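Local coordinates for De novo designed switch protein caging a hemagglutinin binder (sCageHA267_1S) (Synthetic construct, PDB 7CBC) that probably works as a biosensor component, a designed helical cage that holds a hemagglutinin-binding element in a closed state until a switching event releases it, at residues A[58-61]-A[62-66]; A[159-162]-A[163-167]; A[111-114]-A[115-119]; A[178-181]-A[182-186]. All coordinates share one frame; numbering follows the deposited sequence.

Interaction 1. Residues A[58-61]-A[62-66]; sequences KEVK and DKSKE
Ser64 and Val60 are tied by hydrogen bonds to a single acceptor. Val60 O takes the backbone N of Ser64 in the ordinary i to i+4 bond and, from the opposite face of its carbonyl plane, Ser64 OG at 2.8 Å. The hydroxyl can turn back in this way because OG stands beside its own backbone N (chi1 -63°), and a serine is small enough to fit where the helix is buried. Ser64 OG also bonds Gln130 NE2 of helix 99-142, so an alanine here would probably leave that amide nitrogen without its mate and Val60 O with one donor instead of two. The other main-chain bonds keep the helical pattern, such as Asp62 N to Lys58 O at 2.8 Å.

Packing between side chains is light. Lys58 and Asp62 run alongside each other, with CG of Lys58 3.6 Å from OD2 of Asp62; their charged ends stay apart, Lys58 NZ lying 6.4 Å from Asp62 OD2.

Val60 and Ser64 both face Leu36 of helix 3-46, while the charged residues suit the solvent side, the division typical of an amphipathic helix in a designed helical bundle.

Interaction 2. Residues A[159-162]-A[163-167]; sequences RSKE and IIDEA
Arg159 lays one face of its guanidinium over the side chain of Ile163, one turn further along an amphipathic helix of the designed bundle. CG1 of Ile163 sits above the centre of the flat group, 3.7 Å from Arg159 CZ, and the two side chains meet at about a right angle. Bends at chi2 and chi3 fold the arginine back to this position. The face of the guanidinium, which carries no N-H, can lie against a hydrocarbon while the N-H groups point outward in its plane: Glu162 OE1 lies in that plane, though its 4.0 Å from Arg159 NH1 makes a long salt bridge. Ile163 also touches Lys128 of helix 99-142.

Ser160 and Ile164 belong to the inward side. Ser160 OG bonds Ala156 O and Gln229 NE2, the latter on helix 195-239, and the branched, apolar Ile164 packs against Ala226 of that same helix. Main-chain bonds of the i to i+4 kind, for example Ile164 N to Ser160 O at 2.8 Å, keep these turns regular.

Lys161 and Asp165 pair opposite charges one turn apart. The lysine runs extended until chi4 (-47°) brings its ammonium to the oxygen end of the carboxylate, where NZ meets the syn lone pair of Asp165 OD2 at 2.9 Å and reaches Asp165 OD1 more weakly at 3.2 Å.

Interaction 3. Residues A[111-114]-A[115-119]; sequences TQDL and NLRAA
A buried polar layer and a surface ion pair share two turns of one helix in this designed bundle. In the polar layer, Gln112 and Asn115 meet through their amides: ND2 of Asn115 gives a nearly straight bond (174°) to Gln112 OE1 at 3.2 Å. The acceptor lies in the asparagine's amide plane, whereas the donor is tilted well out of the carbonyl plane of the glutamine, and the two amides are turned 74° against each other. A bend at chi2 brings the glutamine carbonyl round to this partner. The remaining ends of both amides are used as well, Gln112 NE2 by Ser82 OG and Asn19 OD1, Asn115 OD1 by Gln211 NE2. Amides suit such a place because each can donate and accept at once, which fixes their rotation and links several helices.

On the outer side Asp113 OD1 receives NE of Arg117 at 2.8 Å, on the syn side but somewhat out of the carboxylate plane, through a bent bond (134°). The arginine stays extended from CG to NE, and the two flat groups are well away from coplanar.

Leu116 packs beside Gln112, its CG 4.2 Å from Gln112 NE2. Around these turns of helix 99-142, Leu116 meets Leu22 of helix 3-46 and Ala79 of helix 50-93, Ala118 rests on Ile171 of helix 146-190, and Asn115 faces Asn214 of helix 195-239.

Interaction 4. Residues A[178-181]-A[182-186]; sequences SERI and IEEAR
Ile182 lies against the carbonyl of Ser178 one turn earlier, its CG1 3.1 Å from Ser178 O. With CG1 beside the backbone N (chi1 -59°), the longer branch runs back along the helix over that oxygen, which also accepts the backbone N of Ile182 at 3.1 Å. Beyond these turns Ile182 packs on Leu204 and Ala208 of helix 195-239. Ile181 keeps the same general rotamer, and its side chain turns to Glu110, Thr111 and Leu114 of helix 99-142; its carbonyl O takes Ala185 N at 3.1 Å. Two adjacent isoleucines can thus serve two different neighbouring helices, and their branched apolar chains suit both surfaces.

Arg180 follows on the polar side. It runs alongside Glu184, pointing the same way, and NH1 meets Glu184 OE2 at 3.3 Å in a weak, bent salt bridge. The carboxylate oxygen lies in the guanidinium plane, yet the two flat groups are turned 66° apart. The stronger partner of the arginine is Glu177, which takes its NE.

Glu183 is gripped side-on by Arg186: NH2 reaches Glu183 OE2 at 2.7 Å and NE reaches Glu183 OE1 at 3.2 Å. Both oxygens lie in the arginine's plane, but the nitrogens stand out of the carboxylate plane, most clearly at OE1. Arg187 NE also pairs with OE2. Replacing Glu183 by an alanine would probably cost Arg186 this two-nitrogen grip, leaving its guanidinium held mainly through NH1 by Glu190, and would take a partner from Arg187 as well.

The chemistry implies two roles: apolar isoleucines hold the helix to its neighbours, while uneven ion pairs probably balance charge along the solvent-facing side.

How the interactions relate
All four contacts are local turns of long helices in one designed bundle, and no ligand or active site is known to join them. Interactions 3 and 4 alone touch: the helices carrying them, 99-142 and 146-190, follow each other in the chain, and Leu114 CD1 packs on Ile181 CD1 at 3.6 Å, with centres about 15 Å apart. Interactions 2 and 4 share helix 146-190 but are about 28 Å apart between centres. Interaction 1, on helix 50-93, lies on the other side of the chain's centre from interaction 4, about 42 Å away between centres. Gln211 connects the closest pair further, bonding both Asn115 and Ser178 from helix 195-239.

Interaction 1. Residues A[58-61]-A[62-66]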
loop_
_atom_site.group_PDB
_atom_site.type_symbol
_atom_site.label_atom_id
_atom_site.label_comp_id
_atom_site.label_asym_id
_atom_site.label_seq_id
_atom_site.Cartn_x
_atom_site.Cartn_y
_atom_site.Cartn_z
ATOM N N LYS A 58 17.547 13.706 17.902
ATOM C CA LYS A 58 16.585 14.736 17.518
ATOM C C LYS A 58 16.511 14.890 16.001
ATOM O O LYS A 58 15.420 15.056 15.435
ATOM C CB LYS A 58 16.948 16.076 18.160
ATOM C CG LYS A 58 15.964 17.207 17.817
ATOM C CD LYS A 58 16.568 18.597 18.005
ATOM C CE LYS A 58 17.561 18.621 19.173
ATOM N NZ LYS A 58 17.897 19.990 19.674
ATOM N N GLU A 59 17.662 14.835 15.324
ATOM C CA GLU A 59 17.676 15.076 13.892
ATOM C C GLU A 59 17.059 13.916 13.118
ATOM O O GLU A 59 16.425 14.141 12.090
ATOM C CB GLU A 59 19.101 15.348 13.410
ATOM C CG GLU A 59 19.170 15.962 12.012
ATOM C CD GLU A 59 19.946 15.104 11.018
ATOM O OE1 GLU A 59 20.410 14.006 11.405
ATOM O OE2 GLU A 59 20.086 15.525 9.844
ATOM N N VAL A 60 17.230 12.677 13.578
ATOM C CA VAL A 60 16.543 11.594 12.891
ATOM C C VAL A 60 15.060 11.614 13.242
ATOM O O VAL A 60 14.216 11.256 12.412
ATOM C CB VAL A 60 17.195 10.237 13.207
ATOM C CG1 VAL A 60 17.047 9.902 14.669
ATOM C CG2 VAL A 60 16.614 9.129 12.347
ATOM N N LYS A 61 14.698 12.067 14.444
ATOM C CA LYS A 61 13.283 12.257 14.740
ATOM C C LYS A 61 12.664 13.260 13.780
ATOM O O LYS A 61 11.702 12.947 13.068
ATOM C CB LYS A 61 13.092 12.698 16.189
ATOM C CG LYS A 61 13.139 11.546 17.178
ATOM C CD LYS A 61 12.790 12.007 18.580
ATOM C CE LYS A 61 12.835 10.851 19.567
ATOM N NZ LYS A 61 12.769 11.335 20.982
ATOM N N ASP A 62 13.219 14.472 13.729
ATOM C CA ASP A 62 12.681 15.479 12.819
ATOM C C ASP A 62 12.683 14.981 11.378
ATOM O O ASP A 62 11.720 15.206 10.642
ATOM C CB ASP A 62 13.466 16.786 12.942
ATOM C CG ASP A 62 13.348 17.415 14.328
ATOM O OD1 ASP A 62 12.310 17.195 14.997
ATOM O OD2 ASP A 62 14.297 18.127 14.748
ATOM N N LYS A 63 13.740 14.276 10.958
ATOM C CA LYS A 63 13.766 13.782 9.584
ATOM C C LYS A 63 12.665 12.749 9.350
ATOM O O LYS A 63 12.025 12.745 8.290
ATOM C CB LYS A 63 15.138 13.197 9.250
ATOM C CG LYS A 63 15.600 13.432 7.798
ATOM C CD LYS A 63 14.786 12.624 6.760
ATOM C CE LYS A 63 15.122 13.004 5.299
ATOM N NZ LYS A 63 14.698 11.987 4.262
ATOM N N SER A 64 12.420 11.878 10.332
ATOM C CA SER A 64 11.357 10.885 10.210
ATOM C C SER A 64 9.985 11.539 10.135
ATOM O O SER A 64 9.136 11.123 9.333
ATOM C CB SER A 64 11.412 9.912 11.385
ATOM O OG SER A 64 12.629 9.195 11.365
ATOM N N LYS A 65 9.740 12.550 10.971
ATOM C CA LYS A 65 8.423 13.165 10.982
ATOM C C LYS A 65 8.154 13.902 9.680
ATOM O O LYS A 65 7.006 13.958 9.225
ATOM C CB LYS A 65 8.272 14.095 12.191
ATOM C CG LYS A 65 7.906 13.355 13.493
ATOM C CD LYS A 65 9.115 13.136 14.398
ATOM C CE LYS A 65 9.019 11.861 15.259
ATOM N NZ LYS A 65 9.152 10.582 14.485
ATOM N N GLU A 66 9.198 14.440 9.053
ATOM C CA GLU A 66 9.030 15.046 7.745
ATOM C C GLU A 66 8.643 13.992 6.711
ATOM O O GLU A 66 7.706 14.192 5.933
ATOM C CB GLU A 66 10.313 15.781 7.349
ATOM C CG GLU A 66 10.248 16.463 5.989
ATOM C CD GLU A 66 9.107 17.474 5.878
ATOM O OE1 GLU A 66 8.603 17.954 6.926
ATOM O OE2 GLU A 66 8.708 17.785 4.734
#

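Interaction 2. Residues A[159-162]-A[163-167]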
loop_
_atom_site.group_PDB
_atom_site.type_symbol
_atom_site.label_atom_id
_atom_site.label_comp_id
_atom_site.label_asym_id
_atom_site.label_seq_id
_atom_site.Cartn_x
_atom_site.Cartn_y
_atom_site.Cartn_z
ATOM N N ARG A 159 5.902 -4.518 21.575
ATOM C CA ARG A 159 5.156 -3.398 21.003
ATOM C C ARG A 159 5.139 -3.456 19.483
ATOM O O ARG A 159 4.114 -3.158 18.867
ATOM C CB ARG A 159 5.740 -2.069 21.469
ATOM C CG ARG A 159 4.922 -1.392 22.554
ATOM C CD ARG A 159 3.474 -1.166 22.087
ATOM N NE ARG A 159 3.259 0.148 21.476
ATOM C CZ ARG A 159 2.147 0.502 20.830
ATOM N NH1 ARG A 159 1.141 -0.357 20.701
ATOM N NH2 ARG A 159 2.039 1.717 20.304
ATOM N N SER A 160 6.269 -3.818 18.867
ATOM C CA SER A 160 6.323 -4.022 17.425
ATOM C C SER A 160 5.210 -4.945 16.946
ATOM O O SER A 160 4.473 -4.618 16.002
ATOM C CB SER A 160 7.678 -4.600 17.028
ATOM O OG SER A 160 8.700 -3.633 17.151
ATOM N N LYS A 161 5.081 -6.115 17.582
ATOM C CA LYS A 161 4.101 -7.087 17.113
ATOM C C LYS A 161 2.675 -6.654 17.426
ATOM O O LYS A 161 1.769 -6.931 16.635
ATOM C CB LYS A 161 4.379 -8.470 17.705
ATOM C CG LYS A 161 3.677 -9.562 16.900
ATOM C CD LYS A 161 4.107 -10.957 17.297
ATOM C CE LYS A 161 3.382 -11.988 16.451
ATOM N NZ LYS A 161 1.904 -11.723 16.364
ATOM N N GLU A 162 2.450 -5.983 18.558
ATOM C CA GLU A 162 1.148 -5.362 18.791
ATOM C C GLU A 162 0.828 -4.341 17.703
ATOM O O GLU A 162 -0.294 -4.305 17.193
ATOM C CB GLU A 162 1.100 -4.698 20.171
ATOM C CG GLU A 162 1.273 -5.660 21.361
ATOM C CD GLU A 162 1.345 -4.946 22.722
ATOM O OE1 GLU A 162 1.108 -3.714 22.783
ATOM O OE2 GLU A 162 1.627 -5.629 23.736
ATOM N N ILE A 163 1.805 -3.508 17.328
ATOM C CA ILE A 163 1.566 -2.502 16.288
ATOM C C ILE A 163 1.269 -3.172 14.946
ATOM O O ILE A 163 0.323 -2.804 14.240
ATOM C CB ILE A 163 2.769 -1.546 16.181
ATOM C CG1 ILE A 163 2.867 -0.641 17.410
ATOM C CG2 ILE A 163 2.681 -0.715 14.899
ATOM C CD1 ILE A 163 4.248 0.021 17.576
ATOM N N ILE A 164 2.085 -4.157 14.565
ATOM C CA ILE A 164 1.880 -4.829 13.290
ATOM C C ILE A 164 0.589 -5.639 13.305
ATOM O O ILE A 164 -0.118 -5.722 12.286
ATOM C CB ILE A 164 3.099 -5.695 12.945
ATOM C CG1 ILE A 164 4.249 -4.803 12.481
ATOM C CG2 ILE A 164 2.759 -6.699 11.842
ATOM C CD1 ILE A 164 5.504 -5.559 12.272
ATOM N N ASP A 165 0.251 -6.239 14.451
ATOM C CA ASP A 165 -0.980 -7.022 14.533
ATOM C C ASP A 165 -2.216 -6.154 14.362
ATOM O O ASP A 165 -3.213 -6.618 13.796
ATOM C CB ASP A 165 -1.074 -7.794 15.859
ATOM C CG ASP A 165 -0.171 -9.035 15.900
ATOM O OD1 ASP A 165 0.446 -9.363 14.863
ATOM O OD2 ASP A 165 -0.115 -9.709 16.962
ATOM N N GLU A 166 -2.192 -4.900 14.836
ATOM C CA GLU A 166 -3.375 -4.065 14.623
ATOM C C GLU A 166 -3.447 -3.535 13.190
ATOM O O GLU A 166 -4.547 -3.277 12.677
ATOM C CB GLU A 166 -3.424 -2.925 15.648
ATOM C CG GLU A 166 -2.568 -1.718 15.353
ATOM C CD GLU A 166 -2.738 -0.612 16.400
ATOM O OE1 GLU A 166 -3.882 -0.141 16.591
ATOM O OE2 GLU A 166 -1.729 -0.221 17.046
ATOM N N ALA A 167 -2.299 -3.397 12.524
ATOM C CA ALA A 167 -2.297 -3.094 11.099
ATOM C C ALA A 167 -2.858 -4.256 10.290
ATOM O O ALA A 167 -3.581 -4.049 9.311
ATOM C CB ALA A 167 -0.879 -2.752 10.637
#

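Interaction 3. Residues A[111-114]-A[115-119]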
loop_
_atom_site.group_PDB
_atom_site.type_symbol
_atom_site.label_atom_id
_atom_site.label_comp_id
_atom_site.label_asym_id
_atom_site.label_seq_id
_atom_site.Cartn_x
_atom_site.Cartn_y
_atom_site.Cartn_z
ATOM N N THR A 111 -16.033 1.631 -1.563
ATOM C CA THR A 111 -14.857 0.773 -1.561
ATOM C C THR A 111 -13.586 1.611 -1.583
ATOM O O THR A 111 -12.634 1.337 -0.836
ATOM C CB THR A 111 -14.916 -0.191 -2.751
ATOM O OG1 THR A 111 -15.936 -1.172 -2.522
ATOM C CG2 THR A 111 -13.619 -0.907 -2.896
ATOM N N GLN A 112 -13.568 2.671 -2.393
ATOM C CA GLN A 112 -12.375 3.500 -2.440
ATOM C C GLN A 112 -12.130 4.205 -1.117
ATOM O O GLN A 112 -10.981 4.402 -0.728
ATOM C CB GLN A 112 -12.477 4.501 -3.584
ATOM C CG GLN A 112 -11.277 5.403 -3.741
ATOM C CD GLN A 112 -9.977 4.656 -3.984
ATOM O OE1 GLN A 112 -9.943 3.426 -4.093
ATOM N NE2 GLN A 112 -8.886 5.409 -4.064
ATOM N N ASP A 113 -13.184 4.574 -0.395
ATOM C CA ASP A 113 -12.951 5.183 0.905
ATOM C C ASP A 113 -12.335 4.180 1.872
ATOM O O ASP A 113 -11.482 4.552 2.689
ATOM C CB ASP A 113 -14.251 5.758 1.457
ATOM C CG ASP A 113 -14.041 6.527 2.746
ATOM O OD1 ASP A 113 -14.330 5.961 3.818
ATOM O OD2 ASP A 113 -13.583 7.689 2.687
ATOM N N LEU A 114 -12.728 2.904 1.780
ATOM C CA LEU A 114 -12.067 1.875 2.585
ATOM C C LEU A 114 -10.580 1.808 2.274
ATOM O O LEU A 114 -9.740 1.740 3.184
ATOM C CB LEU A 114 -12.695 0.506 2.332
ATOM C CG LEU A 114 -14.112 0.204 2.795
ATOM C CD1 LEU A 114 -14.415 -1.248 2.451
ATOM C CD2 LEU A 114 -14.254 0.459 4.289
ATOM N N ASN A 115 -10.236 1.800 0.982
ATOM C CA ASN A 115 -8.833 1.696 0.599
ATOM C C ASN A 115 -8.013 2.837 1.190
ATOM O O ASN A 115 -6.899 2.619 1.671
ATOM C CB ASN A 115 -8.715 1.660 -0.925
ATOM C CG ASN A 115 -9.349 0.419 -1.517
ATOM O OD1 ASN A 115 -9.366 -0.642 -0.893
ATOM N ND2 ASN A 115 -9.885 0.546 -2.717
ATOM N N LEU A 116 -8.564 4.053 1.199
ATOM C CA LEU A 116 -7.841 5.199 1.746
ATOM C C LEU A 116 -7.669 5.083 3.257
ATOM O O LEU A 116 -6.564 5.269 3.778
ATOM C CB LEU A 116 -8.570 6.490 1.373
ATOM C CG LEU A 116 -8.503 6.746 -0.130
ATOM C CD1 LEU A 116 -9.214 8.032 -0.521
ATOM C CD2 LEU A 116 -7.057 6.786 -0.560
ATOM N N ARG A 117 -8.742 4.749 3.980
ATOM C CA ARG A 117 -8.616 4.536 5.421
ATOM C C ARG A 117 -7.620 3.430 5.749
ATOM O O ARG A 117 -6.906 3.511 6.758
ATOM C CB ARG A 117 -9.988 4.231 6.025
ATOM C CG ARG A 117 -10.902 5.441 5.978
ATOM C CD ARG A 117 -12.380 5.100 6.139
ATOM N NE ARG A 117 -13.162 6.324 6.295
ATOM C CZ ARG A 117 -13.323 6.943 7.462
ATOM N NH1 ARG A 117 -12.762 6.435 8.556
ATOM N NH2 ARG A 117 -14.030 8.066 7.537
ATOM N N ALA A 118 -7.550 2.397 4.907
ATOM C CA ALA A 118 -6.573 1.335 5.115
ATOM C C ALA A 118 -5.157 1.834 4.844
ATOM O O ALA A 118 -4.221 1.481 5.568
ATOM C CB ALA A 118 -6.916 0.132 4.232
ATOM N N ALA A 119 -4.983 2.671 3.817
ATOM C CA ALA A 119 -3.675 3.281 3.576
ATOM C C ALA A 119 -3.230 4.143 4.757
ATOM O O ALA A 119 -2.049 4.129 5.133
ATOM C CB ALA A 119 -3.729 4.107 2.292
#

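Interaction 4. Residues A[178-181]-A[182-186]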
loop_
_atom_site.group_PDB
_atom_site.type_symbol
_atom_site.label_atom_id
_atom_site.label_comp_id
_atom_site.label_asym_id
_atom_site.label_seq_id
_atom_site.Cartn_x
_atom_site.Cartn_y
_atom_site.Cartn_z
ATOM N N SER A 178 -15.036 -4.829 2.184
ATOM C CA SER A 178 -15.119 -4.783 0.730
ATOM C C SER A 178 -16.056 -5.862 0.202
ATOM O O SER A 178 -16.874 -5.610 -0.693
ATOM C CB SER A 178 -13.729 -4.938 0.122
ATOM O OG SER A 178 -12.972 -3.759 0.286
ATOM N N GLU A 179 -15.938 -7.078 0.741
ATOM C CA GLU A 179 -16.816 -8.162 0.329
ATOM C C GLU A 179 -18.253 -7.898 0.747
ATOM O O GLU A 179 -19.187 -8.229 0.008
ATOM C CB GLU A 179 -16.313 -9.479 0.903
ATOM C CG GLU A 179 -15.236 -10.083 0.034
ATOM C CD GLU A 179 -14.201 -10.854 0.808
ATOM O OE1 GLU A 179 -14.305 -10.936 2.057
ATOM O OE2 GLU A 179 -13.275 -11.376 0.148
ATOM N N ARG A 180 -18.451 -7.288 1.917
ATOM C CA ARG A 180 -19.808 -6.989 2.359
ATOM C C ARG A 180 -20.462 -5.955 1.451
ATOM O O ARG A 180 -21.655 -6.061 1.144
ATOM C CB ARG A 180 -19.799 -6.528 3.819
ATOM C CG ARG A 180 -21.181 -6.174 4.347
ATOM C CD ARG A 180 -21.120 -5.166 5.478
ATOM N NE ARG A 180 -20.824 -3.834 4.958
ATOM C CZ ARG A 180 -21.672 -3.102 4.233
ATOM N NH1 ARG A 180 -22.881 -3.566 3.945
ATOM N NH2 ARG A 180 -21.304 -1.903 3.794
ATOM N N ILE A 181 -19.692 -4.966 0.990
ATOM C CA ILE A 181 -20.202 -4.000 0.017
ATOM C C ILE A 181 -20.638 -4.714 -1.257
ATOM O O ILE A 181 -21.724 -4.469 -1.795
ATOM C CB ILE A 181 -19.131 -2.934 -0.279
ATOM C CG1 ILE A 181 -19.030 -1.925 0.872
ATOM C CG2 ILE A 181 -19.385 -2.246 -1.625
ATOM C CD1 ILE A 181 -17.660 -1.274 1.004
ATOM N N ILE A 182 -19.793 -5.619 -1.745
ATOM C CA ILE A 182 -20.098 -6.360 -2.956
ATOM C C ILE A 182 -21.314 -7.253 -2.745
ATOM O O ILE A 182 -22.271 -7.214 -3.525
ATOM C CB ILE A 182 -18.866 -7.165 -3.404
ATOM C CG1 ILE A 182 -17.697 -6.212 -3.654
ATOM C CG2 ILE A 182 -19.186 -7.958 -4.677
ATOM C CD1 ILE A 182 -16.412 -6.887 -4.070
ATOM N N GLU A 183 -21.304 -8.067 -1.688
ATOM C CA GLU A 183 -22.395 -9.014 -1.483
ATOM C C GLU A 183 -23.733 -8.300 -1.313
ATOM O O GLU A 183 -24.763 -8.773 -1.806
ATOM C CB GLU A 183 -22.101 -9.916 -0.286
ATOM C CG GLU A 183 -23.262 -10.841 0.102
ATOM C CD GLU A 183 -23.499 -11.991 -0.885
ATOM O OE1 GLU A 183 -22.609 -12.259 -1.719
ATOM O OE2 GLU A 183 -24.578 -12.628 -0.826
ATOM N N GLU A 184 -23.738 -7.148 -0.640
ATOM C CA GLU A 184 -24.956 -6.345 -0.563
ATOM C C GLU A 184 -25.431 -5.918 -1.946
ATOM O O GLU A 184 -26.624 -6.010 -2.266
ATOM C CB GLU A 184 -24.720 -5.108 0.290
ATOM C CG GLU A 184 -25.957 -4.245 0.498
ATOM C CD GLU A 184 -26.509 -4.376 1.896
ATOM O OE1 GLU A 184 -27.483 -5.143 2.068
ATOM O OE2 GLU A 184 -25.957 -3.736 2.834
ATOM N N ALA A 185 -24.517 -5.392 -2.762
ATOM C CA ALA A 185 -24.896 -4.938 -4.089
ATOM C C ALA A 185 -25.301 -6.114 -4.972
ATOM O O ALA A 185 -26.293 -6.030 -5.701
ATOM C CB ALA A 185 -23.759 -4.136 -4.714
ATOM N N ARG A 186 -24.568 -7.228 -4.900
ATOM C CA ARG A 186 -24.960 -8.412 -5.654
ATOM C C ARG A 186 -26.381 -8.831 -5.305
ATOM O O ARG A 186 -27.233 -8.948 -6.187
ATOM C CB ARG A 186 -23.993 -9.562 -5.389
ATOM C CG ARG A 186 -24.109 -10.683 -6.400
ATOM C CD ARG A 186 -23.412 -11.933 -5.934
ATOM N NE ARG A 186 -23.929 -12.351 -4.635
ATOM C CZ ARG A 186 -25.042 -13.050 -4.458
ATOM N NH1 ARG A 186 -25.780 -13.421 -5.505
ATOM N NH2 ARG A 186 -25.429 -13.372 -3.232
#